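Local coordinates for protein glycerophosphodiester phosphodiesterase (Cytophaga hutchinsonii ATCC 33406, PDB 3CH0) that belongs to the glycerophosphodiester phosphodiesterase family, whose members are built on a TIM-barrel fold, at residues G16-L21 against P102-Q107; D10-R15 against V37-F42. All blocks are in the same frame, centred on the assembly; numbering follows the deposited sequence.

Contact 1. Residues G16-L21 against P102-Q107; sequences GCRGLL and PRFKSQ. With EDO (1,2-ethanediol), chain P; GOL (glycerol), chain S.
Arg-18 lies across the ring of Phe-104 where two loops of the TIM barrel meet, one following strand 10-13 and the other leading to helix 117-127. Its chain leaves with CG anti to the backbone N (chi1 171°), which carries CG over the ring as a CH-pi contact, 4.0 Å from the Phe-104 centroid. A bend at chi3 then sets the guanidinium over the CZ end of the ring, with CZ of Phe-104 beneath its centre: CZ of Arg-18 is 3.5 Å from CZ of Phe-104, the two planes inclined by 33°. The long arginine thus covers the aromatic face with methylenes first and with its flat cationic group last, while CA of Gly-19 sits obliquely 3.8 Å from CD1 of Phe-104. The guanidinium is held by more than the ring, since Asp-264 forms a salt bridge with its NH2 while its NH1 gives a nearly straight bond of 2.8 Å to O3 of the glycerol. Arg-103, itself paired with Glu-63, reaches the same glycerol oxygen with both NH1 and NH2, and the two arginines therefore converge on one hydroxyl.

At the other end of the contact, the type I turn from Phe-104 to Gln-107 passes Gly-19, whose O lies 3.7 Å from CA of Gln-107. One water spans O of Gly-19 and OG of Ser-106, and a second donates to O of Leu-20 and O of Ser-106. Gln-107 supplies the direct polar link: its extended chain runs past the carbonyl group of Leu-21, and NE2 donates to O of Arg-18 at 2.7 Å, almost straight, with the donor in the carbonyl plane and the acceptor in the amide plane.

Contact 2. Residues D10-R15 against V37-F42; sequences DIQGHR and VTTLEF
Gln-12 lies alongside Thr-39, its CD packed 3.7 Å from the CG2 methyl of Thr-39, on the inward face of two neighbouring parallel strands of the TIM barrel. These strands are the first and last elements of a beta-alpha-beta unit whose helix is 26-35. Gly-13 N donates to Thr-39 O, and Gly-13 O receives Glu-41 N, the ladder of a parallel pair; the short strand axes run 4.7 Å apart at 42°. Where the ladder begins, Ile-11 O takes Thr-39 N and, more weakly, Thr-38 N.

Side-chain hydroxyls extend the pairing. Thr-38 OG1 accepts Ile-11 N at 3.0 Å, while Thr-39 OG1 donates to OD1 of Asp-10 at 2.6 Å, meeting it on the syn side close to the carboxylate plane. The other oxygen of Asp-10, OD2, is approached from above that plane by NE2 of Gln-12. With OE1 of Gln-12 bonded to Asn-134, both ends of the amide are engaged, which fixes its orientation.

Toward the C-terminal ends of the strands, Glu-41 leaves with CG anti to its backbone N (chi1 -173°) and then bends at chi2, which lays the carboxylate beside His-14. OE1 of Glu-41 comes 3.2 Å from CD2 of His-14 and accepts Arg-15 N at 2.9 Å, nearly along its C-O axis. Gln-174 holds the second oxygen, OE2. His-14 is bonded through ND1 to Asp-264, and Arg-15, paired with Glu-23, joins His-14 in binding citric acid. A buried carboxylate, fixed in position by a backbone N-H and a side-chain amide, thus lies beside the site where His-14 and Arg-15 hold citric acid.

Overall arrangement
From the N terminus the chain enters contact 2 with strand 10-13 and runs directly on into contact 1 through Gly-16. Helix 26-35 then returns it to strand 39-46, where contact 2 closes a beta-alpha-beta crossover with 21 residues between its segments. Contact 1 closes only at 102-107, after 80 intervening residues, and the two closures cross because their segments alternate. Contact 2 joins adjacent strands in the barrel wall; contact 1, about 15 Å away between centres, fastens a loop beyond the strand end to the loop before helix 117-127. They touch at Gly-16 N and Glu-41 O, 3.1 Å apart, a probable hydrogen bond, and Asp-264 partners both His-14 and Arg-18.

Contact 1. Residues G16-L21 against P102-Q107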
ATOM      1  N   GLY A  16       3.788  -0.864   5.845  1.00  8.22           N
ATOM      2  CA  GLY A  16       4.952  -1.377   6.598  1.00 10.69           C
ATOM      3  C   GLY A  16       4.399  -2.185   7.753  1.00 11.92           C
ATOM      4  O   GLY A  16       4.465  -3.404   7.769  1.00  9.95           O
ATOM      5  N   CYS A  17       3.829  -1.521   8.748  1.00 10.50           N
ATOM      6  CA  CYS A  17       3.202  -2.229   9.862  1.00  8.74           C
ATOM      7  C   CYS A  17       2.417  -1.240  10.720  1.00 13.15           C
ATOM      8  O   CYS A  17       2.732  -1.010  11.873  1.00 10.04           O
ATOM      9  CB  CYS A  17       4.196  -3.032  10.727  1.00 10.99           C
ATOM     10  SG  CYS A  17       5.563  -2.075  11.367  1.00 11.86           S
ATOM     11  N   ARG A  18       1.365  -0.692  10.163  1.00  9.38           N
ATOM     12  CA  ARG A  18       0.553   0.344  10.873  1.00  9.56           C
ATOM     13  C   ARG A  18       0.084  -0.020  12.268  1.00 10.14           C
ATOM     14  O   ARG A  18      -0.023   0.845  13.151  1.00 10.76           O
ATOM     15  CB  ARG A  18      -0.659   0.759  10.028  1.00  9.81           C
ATOM     16  CG  ARG A  18      -1.676   1.658  10.755  1.00 10.37           C
ATOM     17  CD  ARG A  18      -2.756   2.141   9.779  1.00 10.85           C
ATOM     18  NE  ARG A  18      -3.543   1.038   9.230  1.00 10.31           N
ATOM     19  CZ  ARG A  18      -4.780   1.143   8.741  1.00 11.03           C
ATOM     20  NH1 ARG A  18      -5.366   2.318   8.664  1.00 11.47           N
ATOM     21  NH2 ARG A  18      -5.423   0.047   8.342  1.00 10.46           N
ATOM     22  N   GLY A  19      -0.207  -1.291  12.503  1.00  9.65           N
ATOM     23  CA  GLY A  19      -0.640  -1.686  13.858  1.00  7.95           C
ATOM     24  C   GLY A  19       0.455  -1.493  14.901  1.00 12.98           C
ATOM     25  O   GLY A  19       0.145  -1.354  16.104  1.00 13.07           O
ATOM     26  N   LEU A  20       1.720  -1.531  14.478  1.00 11.86           N
ATOM     27  CA  LEU A  20       2.849  -1.514  15.391  1.00 11.74           C
ATOM     28  C   LEU A  20       3.541  -0.177  15.486  1.00 12.29           C
ATOM     29  O   LEU A  20       4.035   0.222  16.553  1.00 13.46           O
ATOM     30  CB  LEU A  20       3.883  -2.538  14.929  1.00 10.65           C
ATOM     31  CG  LEU A  20       3.350  -3.983  14.719  1.00 10.23           C
ATOM     32  CD1 LEU A  20       4.480  -4.935  14.241  1.00 13.87           C
ATOM     33  CD2 LEU A  20       2.624  -4.527  15.961  1.00 11.62           C
ATOM     34  N   LEU A  21       3.621   0.532  14.353  1.00 10.90           N
ATOM     35  CA  LEU A  21       4.411   1.748  14.223  1.00 11.12           C
ATOM     36  C   LEU A  21       3.698   2.711  13.284  1.00 11.29           C
ATOM     37  O   LEU A  21       2.875   2.264  12.482  1.00 10.10           O
ATOM     38  CB  LEU A  21       5.790   1.435  13.660  1.00 11.87           C
ATOM     39  CG  LEU A  21       6.849   0.895  14.650  1.00 14.69           C
ATOM     40  CD1 LEU A  21       8.059   0.391  13.888  1.00 14.60           C
ATOM     41  CD2 LEU A  21       7.259   2.046  15.606  1.00 17.91           C
ATOM     42  N   PRO A 102      -6.565   6.776  16.885  1.00 20.36           N
ATOM     43  CA  PRO A 102      -7.737   6.259  17.600  1.00 23.32           C
ATOM     44  C   PRO A 102      -8.036   4.786  17.293  1.00 24.65           C
ATOM     45  O   PRO A 102      -8.615   4.073  18.125  1.00 26.43           O
ATOM     46  CB  PRO A 102      -8.887   7.145  17.101  1.00 21.92           C
ATOM     47  CG  PRO A 102      -8.288   8.323  16.435  1.00 28.73           C
ATOM     48  CD  PRO A 102      -6.884   7.923  16.017  1.00 17.75           C
ATOM     49  N   ARG A 103      -7.619   4.308  16.106  1.00 20.17           N
ATOM     50  CA  ARG A 103      -7.906   2.933  15.716  1.00 20.24           C
ATOM     51  C   ARG A 103      -6.767   1.943  15.888  1.00 19.06           C
ATOM     52  O   ARG A 103      -6.964   0.738  15.681  1.00 18.22           O
ATOM     53  CB  ARG A 103      -8.450   2.914  14.279  1.00 19.72           C
ATOM     54  CG  ARG A 103      -9.644   3.865  14.067  1.00 20.82           C
ATOM     55  CD  ARG A 103     -10.288   3.660  12.731  1.00 20.52           C
ATOM     56  NE  ARG A 103      -9.489   4.349  11.711  1.00 19.51           N
ATOM     57  CZ  ARG A 103      -8.939   3.800  10.629  1.00 18.75           C
ATOM     58  NH1 ARG A 103      -9.138   2.533  10.329  1.00 17.82           N
ATOM     59  NH2 ARG A 103      -8.237   4.563   9.819  1.00 17.16           N
ATOM     60  N   PHE A 104      -5.577   2.435  16.306  1.00 16.02           N
ATOM     61  CA  PHE A 104      -4.398   1.614  16.549  1.00 15.51           C
ATOM     62  C   PHE A 104      -3.733   2.100  17.823  1.00 21.06           C
ATOM     63  O   PHE A 104      -2.653   2.667  17.819  1.00 16.70           O
ATOM     64  CB  PHE A 104      -3.435   1.641  15.340  1.00 13.63           C
ATOM     65  CG  PHE A 104      -4.102   1.158  14.093  1.00 12.30           C
ATOM     66  CD1 PHE A 104      -4.199  -0.221  13.868  1.00 12.83           C
ATOM     67  CD2 PHE A 104      -4.759   2.038  13.228  1.00 13.92           C
ATOM     68  CE1 PHE A 104      -4.873  -0.703  12.791  1.00 14.39           C
ATOM     69  CE2 PHE A 104      -5.473   1.524  12.169  1.00 12.62           C
ATOM     70  CZ  PHE A 104      -5.522   0.146  11.965  1.00 12.33           C
ATOM     71  N   LYS A 105      -4.420   1.843  18.930  1.00 24.64           N
ATOM     72  CA  LYS A 105      -4.035   2.440  20.184  1.00 26.21           C
ATOM     73  C   LYS A 105      -2.737   1.854  20.722  1.00 23.80           C
ATOM     74  O   LYS A 105      -2.060   2.516  21.504  1.00 28.40           O
ATOM     75  CB  LYS A 105      -5.204   2.341  21.199  1.00 29.23           C
ATOM     76  CG  LYS A 105      -6.322   3.333  20.923  1.00 30.96           C
ATOM     77  CD  LYS A 105      -5.816   4.762  20.700  1.00 39.09           C
ATOM     78  N   SER A 106      -2.347   0.669  20.302  1.00 22.94           N
ATOM     79  CA  SER A 106      -1.075   0.105  20.728  1.00 26.35           C
ATOM     80  C   SER A 106       0.102   0.479  19.806  1.00 21.69           C
ATOM     81  O   SER A 106       1.249   0.086  20.035  1.00 20.40           O
ATOM     82  CB  SER A 106      -1.199  -1.420  20.904  1.00 31.33           C
ATOM     83  OG  SER A 106      -0.961  -2.124  19.700  1.00 35.84           O
ATOM     84  N   GLN A 107      -0.171   1.265  18.762  1.00 18.36           N
ATOM     85  CA  GLN A 107       0.902   1.741  17.912  1.00 14.81           C
ATOM     86  C   GLN A 107       1.942   2.507  18.714  1.00 14.97           C
ATOM     87  O   GLN A 107       1.577   3.376  19.529  1.00 15.64           O
ATOM     88  CB  GLN A 107       0.363   2.653  16.829  1.00 13.88           C
ATOM     89  CG  GLN A 107       1.342   2.986  15.727  1.00 10.95           C
ATOM     90  CD  GLN A 107       0.758   3.995  14.811  1.00 12.59           C
ATOM     91  OE1 GLN A 107       0.798   5.215  15.063  1.00 11.90           O
ATOM     92  NE2 GLN A 107       0.155   3.482  13.720  1.00 11.26           N
TER
HETATM   93  C1  EDO P 286      -5.820  -1.435  18.524  1.00 50.34           C
HETATM   94  O1  EDO P 286      -4.785  -1.203  19.497  1.00 49.49           O
HETATM   95  C2  EDO P 286      -7.120  -0.735  18.895  1.00 48.25           C
HETATM   96  O2  EDO P 286      -6.960   0.693  18.943  1.00 38.75           O
HETATM   97  C1  GOL S 289      -8.175   4.002   5.361  0.50 31.56           C
HETATM   98  O1  GOL S 289      -6.960   4.509   5.893  0.50 18.28           O
HETATM   99  C2  GOL S 289      -8.207   2.470   5.224  0.50 26.61           C
HETATM  100  O2  GOL S 289      -9.494   2.073   4.821  0.50 40.03           O
HETATM  101  C3  GOL S 289      -7.851   1.706   6.515  0.50 18.35           C
HETATM  102  O3  GOL S 289      -7.949   2.505   7.679  0.50 15.49           O
HETATM  103  O   HOH W   1      -2.248  -1.071  17.389  1.00 17.95           O
HETATM  104  O   HOH W   2       3.527  -1.668  18.874  1.00 31.01           O

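Contact 2. Residues D10-R15 against V37-F42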
ATOM      1  N   ASP A  10       2.498 -14.926   0.483  1.00 13.78           N
ATOM      2  CA  ASP A  10       2.959 -13.530   0.513  1.00 11.41           C
ATOM      3  C   ASP A  10       2.442 -12.815   1.766  1.00 12.64           C
ATOM      4  O   ASP A  10       1.280 -12.437   1.823  1.00 11.40           O
ATOM      5  CB  ASP A  10       2.491 -12.825  -0.755  1.00 11.89           C
ATOM      6  CG  ASP A  10       3.090 -11.470  -0.918  1.00 14.71           C
ATOM      7  OD1 ASP A  10       3.871 -11.036  -0.048  1.00 12.28           O
ATOM      8  OD2 ASP A  10       2.784 -10.844  -1.957  1.00 14.51           O
ATOM      9  N   ILE A  11       3.308 -12.677   2.771  1.00 11.83           N
ATOM     10  CA  ILE A  11       3.028 -11.914   3.987  1.00 11.45           C
ATOM     11  C   ILE A  11       3.384 -10.450   3.699  1.00 12.54           C
ATOM     12  O   ILE A  11       4.546 -10.134   3.548  1.00 11.03           O
ATOM     13  CB  ILE A  11       3.870 -12.404   5.193  1.00 12.61           C
ATOM     14  CG1 ILE A  11       3.515 -13.849   5.530  1.00 12.22           C
ATOM     15  CG2 ILE A  11       3.662 -11.518   6.406  1.00 13.94           C
ATOM     16  CD1 ILE A  11       4.519 -14.523   6.439  1.00 14.86           C
ATOM     17  N   GLN A  12       2.357  -9.590   3.635  1.00 10.28           N
ATOM     18  CA  GLN A  12       2.510  -8.177   3.312  1.00  8.76           C
ATOM     19  C   GLN A  12       2.286  -7.329   4.565  1.00  8.70           C
ATOM     20  O   GLN A  12       1.225  -7.396   5.189  1.00 10.46           O
ATOM     21  CB  GLN A  12       1.575  -7.663   2.213  1.00  9.33           C
ATOM     22  CG  GLN A  12       1.633  -8.490   0.956  1.00  8.69           C
ATOM     23  CD  GLN A  12       1.278  -7.693  -0.295  1.00 10.68           C
ATOM     24  OE1 GLN A  12       0.952  -6.499  -0.209  1.00 12.31           O
ATOM     25  NE2 GLN A  12       1.354  -8.332  -1.444  1.00 12.24           N
ATOM     26  N   GLY A  13       3.256  -6.496   4.902  1.00  8.95           N
ATOM     27  CA  GLY A  13       3.099  -5.527   5.981  1.00  9.53           C
ATOM     28  C   GLY A  13       2.387  -4.291   5.483  1.00 10.42           C
ATOM     29  O   GLY A  13       2.920  -3.564   4.654  1.00  9.64           O
ATOM     30  N   HIS A  14       1.126  -4.083   5.931  1.00  9.61           N
ATOM     31  CA  HIS A  14       0.273  -2.994   5.454  1.00  8.90           C
ATOM     32  C   HIS A  14       0.861  -1.655   5.924  1.00  9.05           C
ATOM     33  O   HIS A  14       0.991  -1.443   7.149  1.00  9.34           O
ATOM     34  CB  HIS A  14      -1.165  -3.165   5.996  1.00  9.14           C
ATOM     35  CG  HIS A  14      -2.183  -2.216   5.452  1.00  9.08           C
ATOM     36  ND1 HIS A  14      -3.017  -1.468   6.265  1.00 10.65           N
ATOM     37  CD2 HIS A  14      -2.529  -1.916   4.173  1.00 10.24           C
ATOM     38  CE1 HIS A  14      -3.849  -0.770   5.496  1.00  9.23           C
ATOM     39  NE2 HIS A  14      -3.586  -1.045   4.228  1.00 10.83           N
ATOM     40  N   ARG A  15       1.238  -0.783   5.006  1.00  7.43           N
ATOM     41  CA  ARG A  15       1.909   0.464   5.360  1.00  9.83           C
ATOM     42  C   ARG A  15       3.116   0.213   6.219  1.00 10.58           C
ATOM     43  O   ARG A  15       3.434   0.941   7.145  1.00 10.13           O
ATOM     44  CB  ARG A  15       0.942   1.473   6.003  1.00 10.23           C
ATOM     45  CG  ARG A  15      -0.411   1.612   5.224  1.00  9.14           C
ATOM     46  CD  ARG A  15      -1.362   2.672   5.728  1.00  6.54           C
ATOM     47  NE  ARG A  15      -2.660   2.436   5.106  1.00  9.35           N
ATOM     48  CZ  ARG A  15      -3.780   2.962   5.519  1.00 10.27           C
ATOM     49  NH1 ARG A  15      -3.793   3.970   6.400  1.00 11.47           N
ATOM     50  NH2 ARG A  15      -4.897   2.545   4.981  1.00 12.48           N
ATOM     51  N   VAL A  37       8.836  -9.926   6.795  1.00 11.92           N
ATOM     52  CA  VAL A  37       7.761  -9.973   5.820  1.00 11.65           C
ATOM     53  C   VAL A  37       8.229 -10.269   4.408  1.00 12.08           C
ATOM     54  O   VAL A  37       9.377  -9.970   4.031  1.00 11.93           O
ATOM     55  CB  VAL A  37       6.909  -8.692   5.808  1.00 11.02           C
ATOM     56  CG1 VAL A  37       6.356  -8.448   7.235  1.00 13.65           C
ATOM     57  CG2 VAL A  37       7.672  -7.465   5.264  1.00 10.83           C
ATOM     58  N   THR A  38       7.341 -10.821   3.596  1.00 11.10           N
ATOM     59  CA  THR A  38       7.680 -11.076   2.229  1.00 10.02           C
ATOM     60  C   THR A  38       7.730  -9.742   1.437  1.00 10.33           C
ATOM     61  O   THR A  38       8.558  -9.555   0.539  1.00 11.92           O
ATOM     62  CB  THR A  38       6.582 -11.941   1.591  1.00 12.61           C
ATOM     63  OG1 THR A  38       6.248 -13.041   2.423  1.00 15.60           O
ATOM     64  CG2 THR A  38       7.011 -12.372   0.162  1.00 14.60           C
ATOM     65  N   THR A  39       6.793  -8.847   1.770  1.00 10.87           N
ATOM     66  CA  THR A  39       6.483  -7.657   0.970  1.00 10.04           C
ATOM     67  C   THR A  39       6.179  -6.470   1.868  1.00  9.25           C
ATOM     68  O   THR A  39       5.451  -6.613   2.886  1.00 10.85           O
ATOM     69  CB  THR A  39       5.231  -7.950   0.143  1.00  9.11           C
ATOM     70  OG1 THR A  39       5.483  -9.098  -0.697  1.00 10.57           O
ATOM     71  CG2 THR A  39       4.787  -6.773  -0.783  1.00 13.12           C
ATOM     72  N   LEU A  40       6.748  -5.337   1.499  1.00 10.03           N
ATOM     73  CA  LEU A  40       6.364  -4.064   2.108  1.00  8.42           C
ATOM     74  C   LEU A  40       5.216  -3.531   1.244  1.00  8.71           C
ATOM     75  O   LEU A  40       5.391  -3.358   0.038  1.00  9.58           O
ATOM     76  CB  LEU A  40       7.510  -3.089   2.069  1.00  9.60           C
ATOM     77  CG  LEU A  40       8.829  -3.561   2.739  1.00  9.56           C
ATOM     78  CD1 LEU A  40       9.919  -2.490   2.549  1.00 11.00           C
ATOM     79  CD2 LEU A  40       8.570  -3.813   4.214  1.00 10.52           C
ATOM     80  N   GLU A  41       4.095  -3.248   1.873  1.00  8.75           N
ATOM     81  CA  GLU A  41       2.934  -2.668   1.243  1.00  7.93           C
ATOM     82  C   GLU A  41       2.862  -1.165   1.633  1.00  8.01           C
ATOM     83  O   GLU A  41       3.154  -0.770   2.775  1.00  8.49           O
ATOM     84  CB  GLU A  41       1.664  -3.422   1.633  1.00  9.34           C
ATOM     85  CG  GLU A  41       0.389  -3.011   0.895  1.00 11.67           C
ATOM     86  CD  GLU A  41      -0.208  -1.694   1.317  1.00 11.12           C
ATOM     87  OE1 GLU A  41       0.032  -1.156   2.435  1.00 11.07           O
ATOM     88  OE2 GLU A  41      -1.025  -1.135   0.543  1.00 12.24           O
ATOM     89  N   PHE A  42       2.528  -0.292   0.690  1.00  9.10           N
ATOM     90  CA  PHE A  42       2.577   1.128   0.976  1.00  8.79           C
ATOM     91  C   PHE A  42       1.856   1.879  -0.129  1.00 10.13           C
ATOM     92  O   PHE A  42       1.465   1.319  -1.124  1.00  9.40           O
ATOM     93  CB  PHE A  42       4.028   1.634   1.082  1.00  8.70           C
ATOM     94  CG  PHE A  42       4.856   1.226  -0.103  1.00  7.78           C
ATOM     95  CD1 PHE A  42       5.496   0.001  -0.133  1.00  8.66           C
ATOM     96  CD2 PHE A  42       4.999   2.074  -1.221  1.00  8.72           C
ATOM     97  CE1 PHE A  42       6.192  -0.419  -1.224  1.00  9.21           C
ATOM     98  CE2 PHE A  42       5.681   1.661  -2.343  1.00  9.76           C
ATOM     99  CZ  PHE A  42       6.288   0.423  -2.344  1.00  9.25           C
TER
HETATM  100  O   HOH W   3      -1.980   0.959   2.658  1.00 10.84           O